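Local coordinates for sugar ABC transporter (Agrobacterium radiobacter, PDB 4RXT), which binds an arabinose sugar, alpha-L-arabinopyranose in this complex, and probably serves as the solute-receptor component of an ABC-type sugar importer, at residues K231-L236 with A242-Q247; G276-T281 with P288-L293. All coordinates share one frame; numbering follows the deposited sequence.

Both contacts lie in one lobe of this two-lobed periplasmic sugar receptor, near the C-terminal end of the chain. Contact 1 comes first: helix 230-238 turns back through a short connection onto strand 243-246, closing the helix-to-strand half of a beta-alpha-beta unit. The chain then leaves through helix 249-264 to strand 272-274 in the other sheet and returns as strand 278-280, where contact 2 opens and is closed by helix 288-294. The contacts follow in series, neither nested nor crossed. Antiparallel pairing of strands 243-246 and 278-280, including Leu-244 O with Val-280 N at 2.7 Å, joins them laterally.

Contact 1: residues K231-L236 with A242-Q247; sequences KTLGFL and AGLVVQ. With ARA (alpha-L-arabinopyranose), chain B.
In the beta-alpha-beta unit of strand 222-226, helix 230-238 and strand 243-246, the helix packs on the second strand chiefly through Leu-244 and Leu-236: the CD1 methyl of Leu-244 lies against Thr-232 and Leu-233, with Leu-236 close by. The two short segments run at 138°, with their axes 9.1 Å apart. Leu-244 CD1 lies 3.9 Å from Thr-232 O, an oxygen already engaged by Leu-236 N one helical turn on. The same methyl meets Leu-233 CD2 at 4.1 Å, the two side chains crossing at a slant, while Leu-236 CD2 stands farther back. At the turn end the partner is backbone. Leu-236, whose chi1 of -170° turns CG away from the backbone N, brings CD1 to 3.8 Å from both Ala-242 C and Gly-243 N, so a methyl packs on the peptide link that leads into the strand. Beyond the strand, the chain enters the sugar pocket at Gln-247. Its OE1 is hydrogen-bonded to Thr-107 OG1 and its NE2 to Asp-227 OD1, a pair that should hold the amide's rotation. Gln-247 NE2 also donates to O2 of the arabinopyranose over 3.1 Å, an almost straight bond with 170° at the hydrogen.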
ATOM      1  N   LYS A 231      -0.332  11.609 -11.014  1.00 13.86           N
ATOM      2  CA  LYS A 231       1.062  11.638 -11.399  1.00 16.50           C
ATOM      3  C   LYS A 231       1.535  10.270 -11.914  1.00 17.91           C
ATOM      4  O   LYS A 231       2.170  10.184 -12.985  1.00 15.18           O
ATOM      5  CB  LYS A 231       1.892  12.086 -10.220  1.00 19.99           C
ATOM      6  CG  LYS A 231       3.374  12.098 -10.489  1.00 21.35           C
ATOM      7  CD  LYS A 231       4.093  12.941  -9.435  1.00 39.68           C
ATOM      8  CE  LYS A 231       5.167  12.159  -8.727  1.00 53.29           C
ATOM      9  NZ  LYS A 231       5.301  12.709  -7.351  1.00 73.02           N
ATOM     10  N   THR A 232       1.289   9.221 -11.116  1.00 14.08           N
ATOM     11  CA  THR A 232       1.770   7.886 -11.506  1.00 15.00           C
ATOM     12  C   THR A 232       1.046   7.352 -12.750  1.00 12.83           C
ATOM     13  O   THR A 232       1.650   6.636 -13.559  1.00 13.20           O
ATOM     14  CB  THR A 232       1.698   6.886 -10.382  1.00 14.56           C
ATOM     15  OG1 THR A 232       0.371   6.820  -9.858  1.00 14.44           O
ATOM     16  CG2 THR A 232       2.729   7.264  -9.330  1.00 17.65           C
ATOM     17  N   LEU A 233      -0.237   7.689 -12.897  1.00 15.80           N
ATOM     18  CA  LEU A 233      -0.969   7.298 -14.105  1.00 17.60           C
ATOM     19  C   LEU A 233      -0.412   8.050 -15.319  1.00 13.75           C
ATOM     20  O   LEU A 233      -0.291   7.484 -16.397  1.00 16.31           O
ATOM     21  CB  LEU A 233      -2.465   7.502 -13.939  1.00 17.66           C
ATOM     22  CG  LEU A 233      -3.131   6.517 -12.969  1.00 23.76           C
ATOM     23  CD1 LEU A 233      -4.594   6.912 -12.751  1.00 24.93           C
ATOM     24  CD2 LEU A 233      -3.046   5.054 -13.408  1.00 17.36           C
ATOM     25  N   GLY A 234       0.002   9.298 -15.122  1.00 15.27           N
ATOM     26  CA  GLY A 234       0.702  10.054 -16.176  1.00 18.02           C
ATOM     27  C   GLY A 234       1.998   9.374 -16.604  1.00 14.70           C
ATOM     28  O   GLY A 234       2.307   9.256 -17.795  1.00 15.32           O
ATOM     29  N   PHE A 235       2.732   8.863 -15.615  1.00 14.08           N
ATOM     30  CA  PHE A 235       3.999   8.164 -15.882  1.00 13.25           C
ATOM     31  C   PHE A 235       3.750   6.825 -16.590  1.00 12.57           C
ATOM     32  O   PHE A 235       4.553   6.396 -17.425  1.00 12.42           O
ATOM     33  CB  PHE A 235       4.761   7.871 -14.565  1.00 13.07           C
ATOM     34  CG  PHE A 235       5.291   9.113 -13.849  1.00 15.06           C
ATOM     35  CD1 PHE A 235       5.654  10.261 -14.556  1.00 16.86           C
ATOM     36  CD2 PHE A 235       5.438   9.107 -12.502  1.00 15.19           C
ATOM     37  CE1 PHE A 235       6.117  11.391 -13.905  1.00 17.55           C
ATOM     38  CE2 PHE A 235       5.928  10.202 -11.838  1.00 17.15           C
ATOM     39  CZ  PHE A 235       6.277  11.353 -12.521  1.00 16.34           C
ATOM     40  N   LEU A 236       2.648   6.160 -16.253  1.00 13.09           N
ATOM     41  CA  LEU A 236       2.294   4.917 -16.952  1.00 13.27           C
ATOM     42  C   LEU A 236       2.039   5.172 -18.460  1.00 15.92           C
ATOM     43  O   LEU A 236       2.514   4.475 -19.349  1.00 17.37           O
ATOM     44  CB  LEU A 236       1.085   4.282 -16.282  1.00 18.17           C
ATOM     45  CG  LEU A 236       0.755   2.871 -16.759  1.00 17.24           C
ATOM     46  CD1 LEU A 236       1.887   1.933 -16.383  1.00 18.28           C
ATOM     47  CD2 LEU A 236      -0.534   2.369 -16.132  1.00 17.97           C
ATOM     48  N   ALA A 242       6.446   1.352 -16.063  1.00 13.00           N
ATOM     49  CA  ALA A 242       6.063   0.236 -16.912  1.00 11.99           C
ATOM     50  C   ALA A 242       4.798  -0.474 -16.445  1.00 12.19           C
ATOM     51  O   ALA A 242       4.056  -1.085 -17.248  1.00 13.51           O
ATOM     52  CB  ALA A 242       7.210  -0.762 -17.016  1.00 14.00           C
ATOM     53  N   GLY A 243       4.564  -0.430 -15.138  1.00 14.02           N
ATOM     54  CA  GLY A 243       3.412  -1.098 -14.553  1.00 11.32           C
ATOM     55  C   GLY A 243       3.176  -0.610 -13.162  1.00  9.01           C
ATOM     56  O   GLY A 243       4.130  -0.206 -12.496  1.00 11.65           O
ATOM     57  N   LEU A 244       1.912  -0.694 -12.731  1.00 11.38           N
ATOM     58  CA  LEU A 244       1.514  -0.387 -11.363  1.00 12.42           C
ATOM     59  C   LEU A 244       0.649  -1.492 -10.839  1.00 13.25           C
ATOM     60  O   LEU A 244      -0.376  -1.834 -11.466  1.00 12.76           O
ATOM     61  CB  LEU A 244       0.674   0.895 -11.311  1.00 14.74           C
ATOM     62  CG  LEU A 244       1.408   2.184 -11.690  1.00 13.63           C
ATOM     63  CD1 LEU A 244       0.420   3.313 -11.961  1.00 15.44           C
ATOM     64  CD2 LEU A 244       2.430   2.609 -10.634  1.00 16.45           C
ATOM     65  N   VAL A 245       1.035  -2.057  -9.676  1.00 11.80           N
ATOM     66  CA  VAL A 245       0.146  -3.018  -8.988  1.00 12.51           C
ATOM     67  C   VAL A 245      -0.877  -2.229  -8.189  1.00 13.47           C
ATOM     68  O   VAL A 245      -0.530  -1.526  -7.250  1.00 12.25           O
ATOM     69  CB  VAL A 245       0.891  -3.995  -8.083  1.00 12.74           C
ATOM     70  CG1 VAL A 245      -0.075  -5.028  -7.489  1.00 17.34           C
ATOM     71  CG2 VAL A 245       2.018  -4.706  -8.853  1.00 14.45           C
ATOM     72  N   VAL A 246      -2.142  -2.383  -8.562  1.00 12.31           N
ATOM     73  CA  VAL A 246      -3.226  -1.567  -8.012  1.00 12.75           C
ATOM     74  C   VAL A 246      -4.078  -2.422  -7.064  1.00 11.96           C
ATOM     75  O   VAL A 246      -4.359  -3.587  -7.334  1.00 14.54           O
ATOM     76  CB  VAL A 246      -4.081  -0.936  -9.135  1.00 14.99           C
ATOM     77  CG1 VAL A 246      -5.302  -0.155  -8.619  1.00 21.66           C
ATOM     78  CG2 VAL A 246      -3.191  -0.005  -9.946  1.00 17.65           C
ATOM     79  N   GLN A 247      -4.380  -1.827  -5.915  1.00 14.76           N
ATOM     80  CA  GLN A 247      -5.142  -2.441  -4.849  1.00 13.31           C
ATOM     81  C   GLN A 247      -6.566  -1.898  -4.863  1.00 13.10           C
ATOM     82  O   GLN A 247      -6.939  -1.191  -5.787  1.00 14.26           O
ATOM     83  CB  GLN A 247      -4.470  -2.065  -3.528  1.00 11.81           C
ATOM     84  CG  GLN A 247      -3.001  -2.438  -3.402  1.00 13.85           C
ATOM     85  CD  GLN A 247      -2.476  -2.108  -2.020  1.00 12.23           C
ATOM     86  OE1 GLN A 247      -2.646  -2.874  -1.050  1.00 14.74           O
ATOM     87  NE2 GLN A 247      -1.870  -0.933  -1.897  1.00 14.37           N
TER
HETATM   88  C1  ARA B 401       0.026   1.701  -0.072  1.00 14.51           C
HETATM   89  C2  ARA B 401       0.228   0.606   0.993  1.00 21.84           C
HETATM   90  C3  ARA B 401       0.239   1.241   2.373  1.00 26.15           C
HETATM   91  C4  ARA B 401       1.242   2.406   2.452  1.00 25.71           C
HETATM   92  C5  ARA B 401       1.679   2.837   1.115  1.00 17.84           C
HETATM   93  O1  ARA B 401       0.627   0.921  -1.099  1.00 15.13           O
HETATM   94  O2  ARA B 401      -0.842  -0.357   0.945  1.00 15.75           O
HETATM   95  O3  ARA B 401       0.469   0.204   3.342  1.00 21.89           O
HETATM   96  O4  ARA B 401       2.500   2.023   3.012  1.00 34.06           O
HETATM   97  O5  ARA B 401       0.633   2.970   0.139  1.00 22.23           O

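Contact 2: residues G276-T281 with P288-L293; sequences GANLVT and PKIEAL
At the edge of the mixed sheet in this type I periplasmic-binding fold, Val-280 and Asn-278 of strand 278-280, antiparallel to its neighbour 243-246, receive Ile-290 from the last helix, 288-294. Strand and helix segments lie nearly perpendicular, at a signed crossing angle of -88° and 10.3 Å between axes, and a few side chains carry the contact. Its tight part is apolar and centred on Ile-290. The isoleucine has CG1 beside its backbone N and CG2 anti to it (chi1 -61°), an arrangement in which CG2 meets Val-280 and CD1 lies nearest Asn-278 while still grazing Val-280 CG2. The isoleucine and valine side chains slide past each other in opposite directions, with Ile-290 CG2 3.6 Å from Val-280 CG2 and 3.8 Å from Val-280 CG1; Ile-290 CD1 is 3.6 Å from Asn-278 CB. Val-246 of the neighbouring strand touches both Val-280 and Leu-293. The opposite character appears around the amide of Asn-278, where packing is looser and polar. Leu-293 CD1 comes no nearer than 4.1 Å to Asn-278 ND2. The exposed, fully extended Lys-289 is bridged to the amide by one water, which accepts from Asn-278 ND2 at 3.2 Å and from Lys-289 NZ at 2.9 Å.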
ATOM      1  N   GLY A 276      -7.772  -8.031  -3.281  1.00 14.00           N
ATOM      2  CA  GLY A 276      -7.271  -8.189  -4.636  1.00 17.03           C
ATOM      3  C   GLY A 276      -6.171  -7.231  -5.065  1.00 15.37           C
ATOM      4  O   GLY A 276      -6.011  -6.117  -4.543  1.00 18.54           O
ATOM      5  N   ALA A 277      -5.416  -7.698  -6.050  1.00 16.06           N
ATOM      6  CA  ALA A 277      -4.346  -6.919  -6.691  1.00 16.10           C
ATOM      7  C   ALA A 277      -4.341  -7.170  -8.181  1.00 14.72           C
ATOM      8  O   ALA A 277      -4.553  -8.287  -8.629  1.00 16.58           O
ATOM      9  CB  ALA A 277      -2.993  -7.300  -6.117  1.00 19.61           C
ATOM     10  N   ASN A 278      -4.084  -6.118  -8.955  1.00 13.13           N
ATOM     11  CA  ASN A 278      -3.971  -6.220 -10.406  1.00 13.46           C
ATOM     12  C   ASN A 278      -2.803  -5.406 -10.933  1.00 14.00           C
ATOM     13  O   ASN A 278      -2.667  -4.204 -10.601  1.00 13.49           O
ATOM     14  CB  ASN A 278      -5.255  -5.737 -11.118  1.00 15.59           C
ATOM     15  CG  ASN A 278      -6.446  -6.674 -10.881  1.00 20.82           C
ATOM     16  OD1 ASN A 278      -6.678  -7.630 -11.636  1.00 21.70           O
ATOM     17  ND2 ASN A 278      -7.189  -6.415  -9.812  1.00 18.20           N
ATOM     18  N   LEU A 279      -1.973  -6.062 -11.741  1.00 12.46           N
ATOM     19  CA  LEU A 279      -0.928  -5.353 -12.481  1.00 12.78           C
ATOM     20  C   LEU A 279      -1.561  -4.576 -13.630  1.00 12.83           C
ATOM     21  O   LEU A 279      -2.141  -5.136 -14.550  1.00 15.14           O
ATOM     22  CB  LEU A 279       0.133  -6.315 -12.992  1.00 14.97           C
ATOM     23  CG  LEU A 279       1.291  -5.608 -13.707  1.00 14.94           C
ATOM     24  CD1 LEU A 279       2.110  -4.718 -12.775  1.00 19.12           C
ATOM     25  CD2 LEU A 279       2.147  -6.608 -14.453  1.00 18.37           C
ATOM     26  N   VAL A 280      -1.365  -3.268 -13.553  1.00 11.43           N
ATOM     27  CA  VAL A 280      -1.921  -2.351 -14.542  1.00 11.99           C
ATOM     28  C   VAL A 280      -0.808  -1.827 -15.413  1.00 12.58           C
ATOM     29  O   VAL A 280       0.212  -1.345 -14.901  1.00 12.96           O
ATOM     30  CB  VAL A 280      -2.654  -1.201 -13.849  1.00 14.77           C
ATOM     31  CG1 VAL A 280      -3.178  -0.184 -14.876  1.00 13.68           C
ATOM     32  CG2 VAL A 280      -3.790  -1.753 -13.014  1.00 16.76           C
ATOM     33  N   THR A 281      -1.030  -1.912 -16.738  1.00 16.52           N
ATOM     34  CA  THR A 281      -0.087  -1.434 -17.735  1.00 17.49           C
ATOM     35  C   THR A 281      -0.837  -0.591 -18.753  1.00 18.69           C
ATOM     36  O   THR A 281      -2.052  -0.491 -18.694  1.00 18.04           O
ATOM     37  CB  THR A 281       0.571  -2.591 -18.486  1.00 18.99           C
ATOM     38  OG1 THR A 281      -0.429  -3.247 -19.276  1.00 21.83           O
ATOM     39  CG2 THR A 281       1.269  -3.533 -17.515  1.00 18.38           C
ATOM     40  N   PRO A 288     -12.465  -2.405 -18.292  1.00 16.01           N
ATOM     41  CA  PRO A 288     -13.469  -1.843 -17.383  1.00 15.34           C
ATOM     42  C   PRO A 288     -13.245  -2.115 -15.859  1.00 13.29           C
ATOM     43  O   PRO A 288     -13.479  -1.222 -15.037  1.00 19.15           O
ATOM     44  CB  PRO A 288     -14.780  -2.437 -17.891  1.00 19.11           C
ATOM     45  CG  PRO A 288     -14.525  -2.755 -19.351  1.00 19.47           C
ATOM     46  CD  PRO A 288     -13.076  -3.186 -19.382  1.00 18.77           C
ATOM     47  N   LYS A 289     -12.788  -3.320 -15.484  1.00 15.04           N
ATOM     48  CA  LYS A 289     -12.536  -3.576 -14.057  1.00 15.20           C
ATOM     49  C   LYS A 289     -11.448  -2.645 -13.515  1.00 18.59           C
ATOM     50  O   LYS A 289     -11.501  -2.165 -12.386  1.00 18.81           O
ATOM     51  CB  LYS A 289     -12.128  -5.033 -13.816  1.00 16.38           C
ATOM     52  CG  LYS A 289     -11.891  -5.403 -12.355  1.00 21.53           C
ATOM     53  CD  LYS A 289     -11.595  -6.908 -12.217  1.00 27.30           C
ATOM     54  CE  LYS A 289     -11.335  -7.328 -10.758  1.00 38.38           C
ATOM     55  NZ  LYS A 289     -10.546  -8.595 -10.657  1.00 53.95           N
ATOM     56  N   ILE A 290     -10.448  -2.414 -14.357  1.00 15.87           N
ATOM     57  CA  ILE A 290      -9.273  -1.605 -13.992  1.00 14.36           C
ATOM     58  C   ILE A 290      -9.640  -0.133 -13.920  1.00 15.74           C
ATOM     59  O   ILE A 290      -9.251   0.561 -12.987  1.00 20.97           O
ATOM     60  CB  ILE A 290      -8.080  -1.901 -14.932  1.00 15.97           C
ATOM     61  CG1 ILE A 290      -7.674  -3.373 -14.838  1.00 19.19           C
ATOM     62  CG2 ILE A 290      -6.910  -0.958 -14.698  1.00 20.22           C
ATOM     63  CD1 ILE A 290      -7.243  -3.789 -13.457  1.00 22.28           C
ATOM     64  N   GLU A 291     -10.397   0.344 -14.890  1.00 19.08           N
ATOM     65  CA  GLU A 291     -10.830   1.699 -14.885  1.00 26.04           C
ATOM     66  C   GLU A 291     -11.601   2.023 -13.668  1.00 18.26           C
ATOM     67  O   GLU A 291     -11.445   3.064 -13.116  1.00 25.46           O
ATOM     68  CB  GLU A 291     -11.763   1.917 -16.074  1.00 26.10           C
ATOM     69  CG  GLU A 291     -11.132   2.515 -17.291  1.00 40.69           C
ATOM     70  CD  GLU A 291     -11.968   2.353 -18.575  1.00 76.15           C
ATOM     71  OE1 GLU A 291     -12.999   1.643 -18.601  1.00 83.94           O
ATOM     72  OE2 GLU A 291     -11.488   2.875 -19.588  1.00114.94           O
ATOM     73  N   ALA A 292     -12.413   1.090 -13.212  1.00 19.43           N
ATOM     74  CA  ALA A 292     -13.172   1.385 -11.995  1.00 23.87           C
ATOM     75  C   ALA A 292     -12.258   1.530 -10.749  1.00 20.12           C
ATOM     76  O   ALA A 292     -12.581   2.262  -9.823  1.00 35.67           O
ATOM     77  CB  ALA A 292     -14.260   0.344 -11.781  1.00 26.53           C
ATOM     78  N   LEU A 293     -11.129   0.813 -10.739  1.00 20.24           N
ATOM     79  CA  LEU A 293     -10.119   0.880  -9.662  1.00 22.65           C
ATOM     80  C   LEU A 293      -9.166   2.090  -9.708  1.00 21.54           C
ATOM     81  O   LEU A 293      -8.711   2.555  -8.660  1.00 24.29           O
ATOM     82  CB  LEU A 293      -9.298  -0.397  -9.647  1.00 24.65           C
ATOM     83  CG  LEU A 293     -10.059  -1.617  -9.120  1.00 21.78           C
ATOM     84  CD1 LEU A 293      -9.436  -2.954  -9.575  1.00 25.81           C
ATOM     85  CD2 LEU A 293     -10.194  -1.548  -7.593  1.00 22.88           C
TER
HETATM   86  O   HOH W   1      -9.317  -8.121  -8.120  1.00 36.76           O